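Local coordinates for nitrogen regulatory PII-like protein (Bacillus subtilis subsp. subtilis, PDB 4R25) that is required for full induction of the nrgAB operon when ammonium is limiting and, as a PII family nitrogen regulator, probably binds ATP, at residues M3-I8 against F94-S99; V9-N14 against Y58-I63. All blocks are in the same frame, centred on the assembly; numbering follows the deposited sequence.

Interaction 1: residues M3-I8 against F94-S99. With ZN (zinc ion), chain E.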
ATOM      1  N   MET A   3     -15.135   1.704   7.210  1.00 66.92           N
ATOM      2  CA  MET A   3     -14.147   2.593   6.620  1.00 52.08           C
ATOM      3  C   MET A   3     -13.449   1.829   5.516  1.00 41.10           C
ATOM      4  O   MET A   3     -13.139   0.657   5.677  1.00 47.59           O
ATOM      5  CB  MET A   3     -13.132   3.048   7.663  1.00 48.49           C
ATOM      6  CG  MET A   3     -13.752   3.439   8.987  1.00 63.06           C
ATOM      7  SD  MET A   3     -12.541   4.063  10.160  1.00 70.47           S
ATOM      8  CE  MET A   3     -12.293   5.712   9.499  1.00 55.42           C
ATOM      9  N   PHE A   4     -13.199   2.487   4.394  1.00 37.01           N
ATOM     10  CA  PHE A   4     -12.595   1.801   3.260  1.00 47.99           C
ATOM     11  C   PHE A   4     -11.416   2.548   2.679  1.00 36.44           C
ATOM     12  O   PHE A   4     -11.341   3.772   2.747  1.00 39.56           O
ATOM     13  CB  PHE A   4     -13.629   1.560   2.154  1.00 47.46           C
ATOM     14  CG  PHE A   4     -14.724   0.626   2.549  1.00 56.20           C
ATOM     15  CD1 PHE A   4     -15.913   1.110   3.075  1.00 52.35           C
ATOM     16  CD2 PHE A   4     -14.563  -0.741   2.412  1.00 55.94           C
ATOM     17  CE1 PHE A   4     -16.927   0.241   3.448  1.00 62.75           C
ATOM     18  CE2 PHE A   4     -15.573  -1.613   2.784  1.00 64.72           C
ATOM     19  CZ  PHE A   4     -16.754  -1.122   3.303  1.00 53.33           C
ATOM     20  N   LYS A   5     -10.500   1.792   2.087  1.00 40.69           N
ATOM     21  CA  LYS A   5      -9.448   2.383   1.294  1.00 29.18           C
ATOM     22  C   LYS A   5      -9.709   2.073  -0.167  1.00 36.30           C
ATOM     23  O   LYS A   5      -9.836   0.911  -0.553  1.00 44.01           O
ATOM     24  CB  LYS A   5      -8.084   1.848   1.711  1.00 35.06           C
ATOM     25  CG  LYS A   5      -6.921   2.425   0.909  1.00 36.33           C
ATOM     26  CD  LYS A   5      -5.750   1.471   0.950  1.00 54.17           C
ATOM     27  CE  LYS A   5      -4.425   2.200   0.994  1.00 78.20           C
ATOM     28  NZ  LYS A   5      -3.318   1.241   1.281  1.00 73.45           N
ATOM     29  N   VAL A   6      -9.787   3.119  -0.979  1.00 39.63           N
ATOM     30  CA  VAL A   6      -9.916   2.944  -2.410  1.00 27.80           C
ATOM     31  C   VAL A   6      -8.567   3.181  -3.067  1.00 36.43           C
ATOM     32  O   VAL A   6      -7.975   4.249  -2.937  1.00 38.37           O
ATOM     33  CB  VAL A   6     -10.990   3.876  -3.009  1.00 42.24           C
ATOM     34  CG1 VAL A   6     -11.053   3.720  -4.522  1.00 27.58           C
ATOM     35  CG2 VAL A   6     -12.332   3.574  -2.394  1.00 32.48           C
ATOM     36  N   GLU A   7      -8.088   2.165  -3.774  1.00 38.64           N
ATOM     37  CA  GLU A   7      -6.794   2.229  -4.428  1.00 32.54           C
ATOM     38  C   GLU A   7      -6.955   2.206  -5.948  1.00 47.08           C
ATOM     39  O   GLU A   7      -7.341   1.189  -6.526  1.00 46.02           O
ATOM     40  CB  GLU A   7      -5.953   1.050  -3.970  1.00 33.64           C
ATOM     41  CG  GLU A   7      -4.491   1.139  -4.286  1.00 39.82           C
ATOM     42  CD  GLU A   7      -3.695   0.133  -3.475  1.00 62.53           C
ATOM     43  OE1 GLU A   7      -3.256  -0.898  -4.032  1.00 59.43           O
ATOM     44  OE2 GLU A   7      -3.523   0.373  -2.262  1.00 78.70           O
ATOM     45  N   ILE A   8      -6.670   3.332  -6.591  1.00 38.87           N
ATOM     46  CA  ILE A   8      -6.745   3.410  -8.037  1.00 31.77           C
ATOM     47  C   ILE A   8      -5.349   3.319  -8.637  1.00 40.53           C
ATOM     48  O   ILE A   8      -4.478   4.127  -8.323  1.00 51.08           O
ATOM     49  CB  ILE A   8      -7.403   4.726  -8.493  1.00 32.88           C
ATOM     50  CG1 ILE A   8      -8.706   4.968  -7.727  1.00 32.55           C
ATOM     51  CG2 ILE A   8      -7.656   4.697  -9.988  1.00 35.70           C
ATOM     52  CD1 ILE A   8      -9.299   6.351  -7.945  1.00 42.09           C
ATOM     53  N   PHE A  94      -8.970  -1.033  -6.516  1.00 40.30           N
ATOM     54  CA  PHE A  94      -9.085  -2.034  -5.470  1.00 33.74           C
ATOM     55  C   PHE A  94      -9.683  -1.451  -4.195  1.00 38.90           C
ATOM     56  O   PHE A  94      -9.336  -0.347  -3.781  1.00 40.04           O
ATOM     57  CB  PHE A  94      -7.719  -2.666  -5.193  1.00 43.98           C
ATOM     58  CG  PHE A  94      -6.996  -3.102  -6.438  1.00 35.49           C
ATOM     59  CD1 PHE A  94      -7.291  -4.313  -7.040  1.00 47.91           C
ATOM     60  CD2 PHE A  94      -6.031  -2.297  -7.011  1.00 42.82           C
ATOM     61  CE1 PHE A  94      -6.625  -4.720  -8.189  1.00 45.99           C
ATOM     62  CE2 PHE A  94      -5.366  -2.695  -8.159  1.00 45.18           C
ATOM     63  CZ  PHE A  94      -5.660  -3.908  -8.746  1.00 40.20           C
ATOM     64  N   VAL A  95     -10.588  -2.203  -3.581  1.00 41.33           N
ATOM     65  CA  VAL A  95     -11.230  -1.772  -2.352  1.00 34.08           C
ATOM     66  C   VAL A  95     -10.825  -2.671  -1.176  1.00 45.62           C
ATOM     67  O   VAL A  95     -10.801  -3.896  -1.303  1.00 45.03           O
ATOM     68  CB  VAL A  95     -12.767  -1.714  -2.517  1.00 51.36           C
ATOM     69  CG1 VAL A  95     -13.414  -0.985  -1.334  1.00 31.76           C
ATOM     70  CG2 VAL A  95     -13.128  -1.017  -3.833  1.00 32.13           C
ATOM     71  N   TYR A  96     -10.480  -2.040  -0.052  1.00 37.98           N
ATOM     72  CA  TYR A  96     -10.068  -2.732   1.161  1.00 34.43           C
ATOM     73  C   TYR A  96     -10.822  -2.237   2.387  1.00 36.25           C
ATOM     74  O   TYR A  96     -11.125  -1.053   2.507  1.00 52.58           O
ATOM     75  CB  TYR A  96      -8.594  -2.476   1.453  1.00 43.47           C
ATOM     76  CG  TYR A  96      -7.634  -2.835   0.362  1.00 44.19           C
ATOM     77  CD1 TYR A  96      -7.259  -1.897  -0.582  1.00 41.94           C
ATOM     78  CD2 TYR A  96      -7.066  -4.101   0.294  1.00 45.89           C
ATOM     79  CE1 TYR A  96      -6.368  -2.205  -1.581  1.00 39.19           C
ATOM     80  CE2 TYR A  96      -6.163  -4.427  -0.706  1.00 49.76           C
ATOM     81  CZ  TYR A  96      -5.818  -3.471  -1.644  1.00 75.12           C
ATOM     82  OH  TYR A  96      -4.924  -3.778  -2.649  1.00 71.42           O
ATOM     83  N   GLU A  97     -11.081  -3.138   3.323  1.00 39.72           N
ATOM     84  CA  GLU A  97     -11.612  -2.749   4.622  1.00 37.24           C
ATOM     85  C   GLU A  97     -10.500  -2.139   5.462  1.00 42.17           C
ATOM     86  O   GLU A  97      -9.351  -2.576   5.374  1.00 49.64           O
ATOM     87  CB  GLU A  97     -12.190  -3.965   5.353  1.00 61.25           C
ATOM     88  CG  GLU A  97     -13.590  -4.364   4.900  1.00 80.62           C
ATOM     89  CD  GLU A  97     -13.993  -5.758   5.357  1.00 90.25           C
ATOM     90  OE1 GLU A  97     -13.177  -6.471   5.987  1.00 92.87           O
ATOM     91  OE2 GLU A  97     -15.140  -6.142   5.073  1.00108.40           O
ATOM     92  N   ILE A  98     -10.835  -1.138   6.275  1.00 42.07           N
ATOM     93  CA  ILE A  98      -9.889  -0.585   7.236  1.00 37.17           C
ATOM     94  C   ILE A  98     -10.364  -0.837   8.661  1.00 39.13           C
ATOM     95  O   ILE A  98     -11.476  -0.472   9.021  1.00 48.11           O
ATOM     96  CB  ILE A  98      -9.732   0.921   7.068  1.00 52.38           C
ATOM     97  CG1 ILE A  98      -9.142   1.261   5.703  1.00 47.76           C
ATOM     98  CG2 ILE A  98      -8.843   1.481   8.163  1.00 51.07           C
ATOM     99  CD1 ILE A  98      -8.930   2.736   5.505  1.00 57.05           C
ATOM    100  N   SER A  99      -9.513  -1.439   9.482  1.00 41.21           N
ATOM    101  CA  SER A  99      -9.869  -1.698  10.874  1.00 37.50           C
ATOM    102  C   SER A  99     -10.048  -0.415  11.678  1.00 45.55           C
ATOM    103  O   SER A  99     -10.843  -0.376  12.609  1.00 62.11           O
ATOM    104  CB  SER A  99      -8.829  -2.592  11.555  1.00 40.40           C
ATOM    105  OG  SER A  99      -8.950  -3.936  11.127  1.00 72.51           O
TER
HETATM  106 ZN    ZN E 204      -1.586   0.635  -0.474  1.00114.89          ZN
HETATM  107  O   HOH W   1       0.983   0.736  -0.583  0.33 39.85           O

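Interaction 2: residues V9-N14 against Y58-I63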
ATOM      1  N   VAL A   9      -5.131   2.331  -9.495  1.00 40.29           N
ATOM      2  CA  VAL A   9      -3.843   2.186 -10.162  1.00 45.24           C
ATOM      3  C   VAL A   9      -4.009   2.369 -11.669  1.00 54.95           C
ATOM      4  O   VAL A   9      -4.554   1.509 -12.355  1.00 43.94           O
ATOM      5  CB  VAL A   9      -3.202   0.819  -9.861  1.00 43.99           C
ATOM      6  CG1 VAL A   9      -1.967   0.615 -10.709  1.00 42.80           C
ATOM      7  CG2 VAL A   9      -2.867   0.710  -8.382  1.00 39.66           C
ATOM      8  N   THR A  10      -3.530   3.494 -12.187  1.00 49.65           N
ATOM      9  CA  THR A  10      -3.924   3.898 -13.523  1.00 47.92           C
ATOM     10  C   THR A  10      -2.862   4.674 -14.315  1.00 43.33           C
ATOM     11  O   THR A  10      -1.725   4.837 -13.876  1.00 55.21           O
ATOM     12  CB  THR A  10      -5.270   4.664 -13.461  1.00 48.42           C
ATOM     13  OG1 THR A  10      -5.646   5.128 -14.762  1.00 62.99           O
ATOM     14  CG2 THR A  10      -5.184   5.840 -12.495  1.00 62.76           C
ATOM     15  N   ARG A  11      -3.253   5.106 -15.508  1.00 63.43           N
ATOM     16  CA  ARG A  11      -2.420   5.881 -16.426  1.00 67.39           C
ATOM     17  C   ARG A  11      -2.269   7.313 -15.908  1.00 62.31           C
ATOM     18  O   ARG A  11      -3.235   7.900 -15.421  1.00 72.73           O
ATOM     19  CB  ARG A  11      -3.097   5.854 -17.806  1.00 71.25           C
ATOM     20  CG  ARG A  11      -2.615   6.835 -18.858  1.00 87.30           C
ATOM     21  CD  ARG A  11      -3.603   6.877 -20.048  1.00 64.54           C
ATOM     22  NE  ARG A  11      -3.820   5.575 -20.691  1.00 73.65           N
ATOM     23  CZ  ARG A  11      -5.003   4.964 -20.767  1.00 77.16           C
ATOM     24  NH1 ARG A  11      -6.085   5.534 -20.247  1.00 56.25           N
ATOM     25  NH2 ARG A  11      -5.114   3.782 -21.365  1.00 58.26           N
ATOM     26  N   PRO A  12      -1.048   7.866 -15.996  1.00 62.23           N
ATOM     27  CA  PRO A  12      -0.664   9.183 -15.457  1.00 53.61           C
ATOM     28  C   PRO A  12      -1.497  10.397 -15.926  1.00 68.70           C
ATOM     29  O   PRO A  12      -1.415  11.452 -15.291  1.00100.86           O
ATOM     30  CB  PRO A  12       0.781   9.339 -15.933  1.00 58.34           C
ATOM     31  CG  PRO A  12       1.294   7.920 -16.042  1.00 50.33           C
ATOM     32  CD  PRO A  12       0.113   7.119 -16.528  1.00 55.16           C
ATOM     33  N   ALA A  13      -2.273  10.262 -16.995  1.00 70.58           N
ATOM     34  CA  ALA A  13      -3.115  11.364 -17.468  1.00 81.39           C
ATOM     35  C   ALA A  13      -4.466  11.462 -16.739  1.00 79.15           C
ATOM     36  O   ALA A  13      -4.877  10.529 -16.051  1.00 62.56           O
ATOM     37  CB  ALA A  13      -3.333  11.237 -18.969  1.00 79.52           C
ATOM     38  N   ASN A  14      -5.151  12.593 -16.909  1.00 69.57           N
ATOM     39  CA  ASN A  14      -6.524  12.775 -16.427  1.00 72.46           C
ATOM     40  C   ASN A  14      -6.681  13.029 -14.925  1.00 69.05           C
ATOM     41  O   ASN A  14      -7.794  12.977 -14.392  1.00 56.77           O
ATOM     42  CB  ASN A  14      -7.387  11.578 -16.818  1.00 82.56           C
ATOM     43  CG  ASN A  14      -8.422  11.916 -17.875  1.00104.41           C
ATOM     44  OD1 ASN A  14      -9.013  12.999 -17.868  1.00 90.51           O
ATOM     45  ND2 ASN A  14      -8.652  10.979 -18.791  1.00 86.43           N
ATOM     46  N   TYR A  58       5.458  -0.347 -17.722  1.00 52.94           N
ATOM     47  CA  TYR A  58       4.892   0.963 -18.026  1.00 55.63           C
ATOM     48  C   TYR A  58       4.786   1.841 -16.778  1.00 49.07           C
ATOM     49  O   TYR A  58       5.149   1.424 -15.676  1.00 56.85           O
ATOM     50  CB  TYR A  58       3.533   0.817 -18.720  1.00 46.27           C
ATOM     51  CG  TYR A  58       2.689  -0.298 -18.161  1.00 63.22           C
ATOM     52  CD1 TYR A  58       2.895  -1.615 -18.557  1.00 61.58           C
ATOM     53  CD2 TYR A  58       1.685  -0.040 -17.231  1.00 65.70           C
ATOM     54  CE1 TYR A  58       2.135  -2.651 -18.039  1.00 54.34           C
ATOM     55  CE2 TYR A  58       0.911  -1.069 -16.709  1.00 70.81           C
ATOM     56  CZ  TYR A  58       1.143  -2.373 -17.116  1.00 68.32           C
ATOM     57  OH  TYR A  58       0.386  -3.400 -16.601  1.00 53.85           O
ATOM     58  N   GLU A  59       4.305   3.065 -16.962  1.00 55.99           N
ATOM     59  CA  GLU A  59       4.162   4.009 -15.862  1.00 41.39           C
ATOM     60  C   GLU A  59       2.778   3.911 -15.292  1.00 50.80           C
ATOM     61  O   GLU A  59       1.806   3.755 -16.027  1.00 49.78           O
ATOM     62  CB  GLU A  59       4.369   5.430 -16.345  1.00 47.90           C
ATOM     63  CG  GLU A  59       5.578   5.575 -17.195  1.00 54.51           C
ATOM     64  CD  GLU A  59       6.786   5.047 -16.498  1.00 60.13           C
ATOM     65  OE1 GLU A  59       7.538   4.289 -17.144  1.00 81.00           O
ATOM     66  OE2 GLU A  59       6.973   5.385 -15.307  1.00 59.88           O
ATOM     67  N   ARG A  60       2.686   4.015 -13.976  1.00 47.11           N
ATOM     68  CA  ARG A  60       1.395   3.976 -13.328  1.00 44.02           C
ATOM     69  C   ARG A  60       1.307   5.019 -12.220  1.00 53.83           C
ATOM     70  O   ARG A  60       2.303   5.364 -11.579  1.00 39.77           O
ATOM     71  CB  ARG A  60       1.116   2.575 -12.782  1.00 46.59           C
ATOM     72  CG  ARG A  60       1.084   1.472 -13.846  1.00 59.29           C
ATOM     73  CD  ARG A  60      -0.265   1.364 -14.551  1.00 45.43           C
ATOM     74  NE  ARG A  60      -0.404   2.308 -15.654  1.00 66.09           N
ATOM     75  CZ  ARG A  60      -1.143   2.084 -16.735  1.00 73.72           C
ATOM     76  NH1 ARG A  60      -1.800   0.940 -16.859  1.00 82.47           N
ATOM     77  NH2 ARG A  60      -1.216   2.994 -17.698  1.00 66.91           N
ATOM     78  N   LEU A  61       0.101   5.527 -12.018  1.00 44.80           N
ATOM     79  CA  LEU A  61      -0.177   6.458 -10.947  1.00 41.63           C
ATOM     80  C   LEU A  61      -1.001   5.723  -9.907  1.00 42.45           C
ATOM     81  O   LEU A  61      -2.058   5.186 -10.220  1.00 40.49           O
ATOM     82  CB  LEU A  61      -0.958   7.651 -11.493  1.00 45.66           C
ATOM     83  CG  LEU A  61      -1.507   8.664 -10.493  1.00 56.17           C
ATOM     84  CD1 LEU A  61      -0.383   9.388  -9.752  1.00 33.08           C
ATOM     85  CD2 LEU A  61      -2.413   9.646 -11.217  1.00 48.10           C
ATOM     86  N   LYS A  62      -0.520   5.681  -8.671  1.00 34.18           N
ATOM     87  CA  LYS A  62      -1.277   5.025  -7.611  1.00 31.17           C
ATOM     88  C   LYS A  62      -1.945   6.101  -6.761  1.00 31.77           C
ATOM     89  O   LYS A  62      -1.260   6.988  -6.227  1.00 40.75           O
ATOM     90  CB  LYS A  62      -0.351   4.171  -6.753  1.00 41.73           C
ATOM     91  CG  LYS A  62      -1.048   3.189  -5.810  1.00 45.57           C
ATOM     92  CD  LYS A  62       0.012   2.457  -4.986  1.00 38.15           C
ATOM     93  CE  LYS A  62      -0.573   1.316  -4.183  1.00 62.15           C
ATOM     94  NZ  LYS A  62       0.526   0.623  -3.440  1.00 66.92           N
ATOM     95  N   ILE A  63      -3.271   6.039  -6.664  1.00 37.57           N
ATOM     96  CA  ILE A  63      -4.039   7.008  -5.902  1.00 26.86           C
ATOM     97  C   ILE A  63      -4.790   6.320  -4.774  1.00 29.05           C
ATOM     98  O   ILE A  63      -5.569   5.401  -5.001  1.00 39.83           O
ATOM     99  CB  ILE A  63      -5.073   7.705  -6.788  1.00 44.09           C
ATOM    100  CG1 ILE A  63      -4.383   8.479  -7.919  1.00 42.98           C
ATOM    101  CG2 ILE A  63      -5.966   8.608  -5.945  1.00 30.31           C
ATOM    102  CD1 ILE A  63      -5.284   8.848  -9.045  1.00 36.74           C
TER

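Interaction 1: residues M3-I8 against F94-S99
K5 and E7 meet Y96 and F94 on an antiparallel beta ladder, which joins the first and fourth strands of the ferredoxin-like PII fold. The two strand axes come within 4.7 Å, and alternating residues go to opposite faces. F4, V6, V95 and E97 share the face covered by helix 72-83, where hydrophobic branches suit the core: F4 CD2 lies 3.9 Å from V95 CG1. Towards the exposed end of that face, E97 lies beside F4, its aliphatic CG 4.0 Å from F4 CE2, so a charged residue can shield the ring while its carboxylate stays outside.

On the other face K5 and E7 turn the same way. Each carries CG opposite its backbone N (chi1 180° and -166°), and the long chains bring K5 NZ to 2.5 Å and E7 OE2 to 2.6 Å from the zinc ion, which E64 and a water also bind. Y96, on the neighbouring strand, runs beside K5, its CD1 against the lysine CD at 4.0 Å. Its CE1 lies against the E7 carboxylate, whose plane is turned 49° from the ring, so the aromatic carbons flank the aliphatic stem of one ligand and the acid group of the other. Shortening Y96 to an alanine would probably open a gap beside the K5 and E7 stems and leave the E7 carboxylate without its aromatic flank, held mainly by the zinc. K5 packs on Y96 of one neighbouring subunit and Y96 on K5 of the other, so this face looks into the trimer. I98 CD1 packs on K5 CB, and one further backbone bond follows the ladder, I98 N donating to M3 O at 3.0 Å from well above the carbonyl plane.

Interaction 2: residues V9-N14 against Y58-I63
T10 O is gripped by L61 N, at 2.7 Å and nearly straight (170° at the hydrogen), and is also approached by the CA-H of R60. L61 O in turn accepts T10 N at 3.0 Å, so T10 and L61 form a hydrogen-bonded antiparallel pair joining the first and third strands of the PII sheet. Just past it the chain leaves the strand through R11 and P12, and side chains take over.

The R60 guanidinium lies between two layers. The T10-R11 peptide, through T10 C and R11 N, sits over one face, and Y58 CD2 over the opposite one, while P12 CD comes to its edge. Two bends in R60, chi2 -83° and chi3 84°, fold this arginine back along its own strand, so that R60 NE donates to E59 O at 2.7 Å. From there R60 NH2 reaches R11 CB at 3.4 Å. A long, flat side chain suits this slot, since its planar end can slide between a peptide and a ring. The rigid P12 ring sets its CG on E59 CB at 4.0 Å as the strand gives way to the turn. On the other side of the pair, V9 CG2 touches K62 CG, also at 4.0 Å; the lysine stem supplies the apolar surface, and its NZ goes on to a salt bridge with E64 of a neighbouring subunit.

Polar ends from both segments converge on one loop: T10 OG1 bonds to D90 O, R11 NH1 forms a salt bridge with D90, and R11 NH2 bonds to S87 O. This glycine-rich loop is probably the PII B-loop, which helps bind ATP in relatives, so R11 and T10 are likely to help fix its shape, with R60 NH2 adding only a weak bond to G89 O.

How the interactions relate
From the N terminus, strand 4-10 enters the sheet and serves both interactions: its first half pairs with 92-97 in interaction 1, its last residues with 51-67 in interaction 2. After residue 14 the chain runs through helix 15-25 and strand 29-44 before returning along 51-67, where interaction 2 closes the shorter loop. Helix 72-83 follows, and strand 92-97 then closes the longer one, which encloses the first entirely. Strand 4-10 is thus an inner strand, with 51-67 along one edge and 92-97 along the other. The contacts also touch directly: I63 N probably donates to I8 O, the E7 carboxylate packs on K62, and F94 meets V9. Both reach the second subunit.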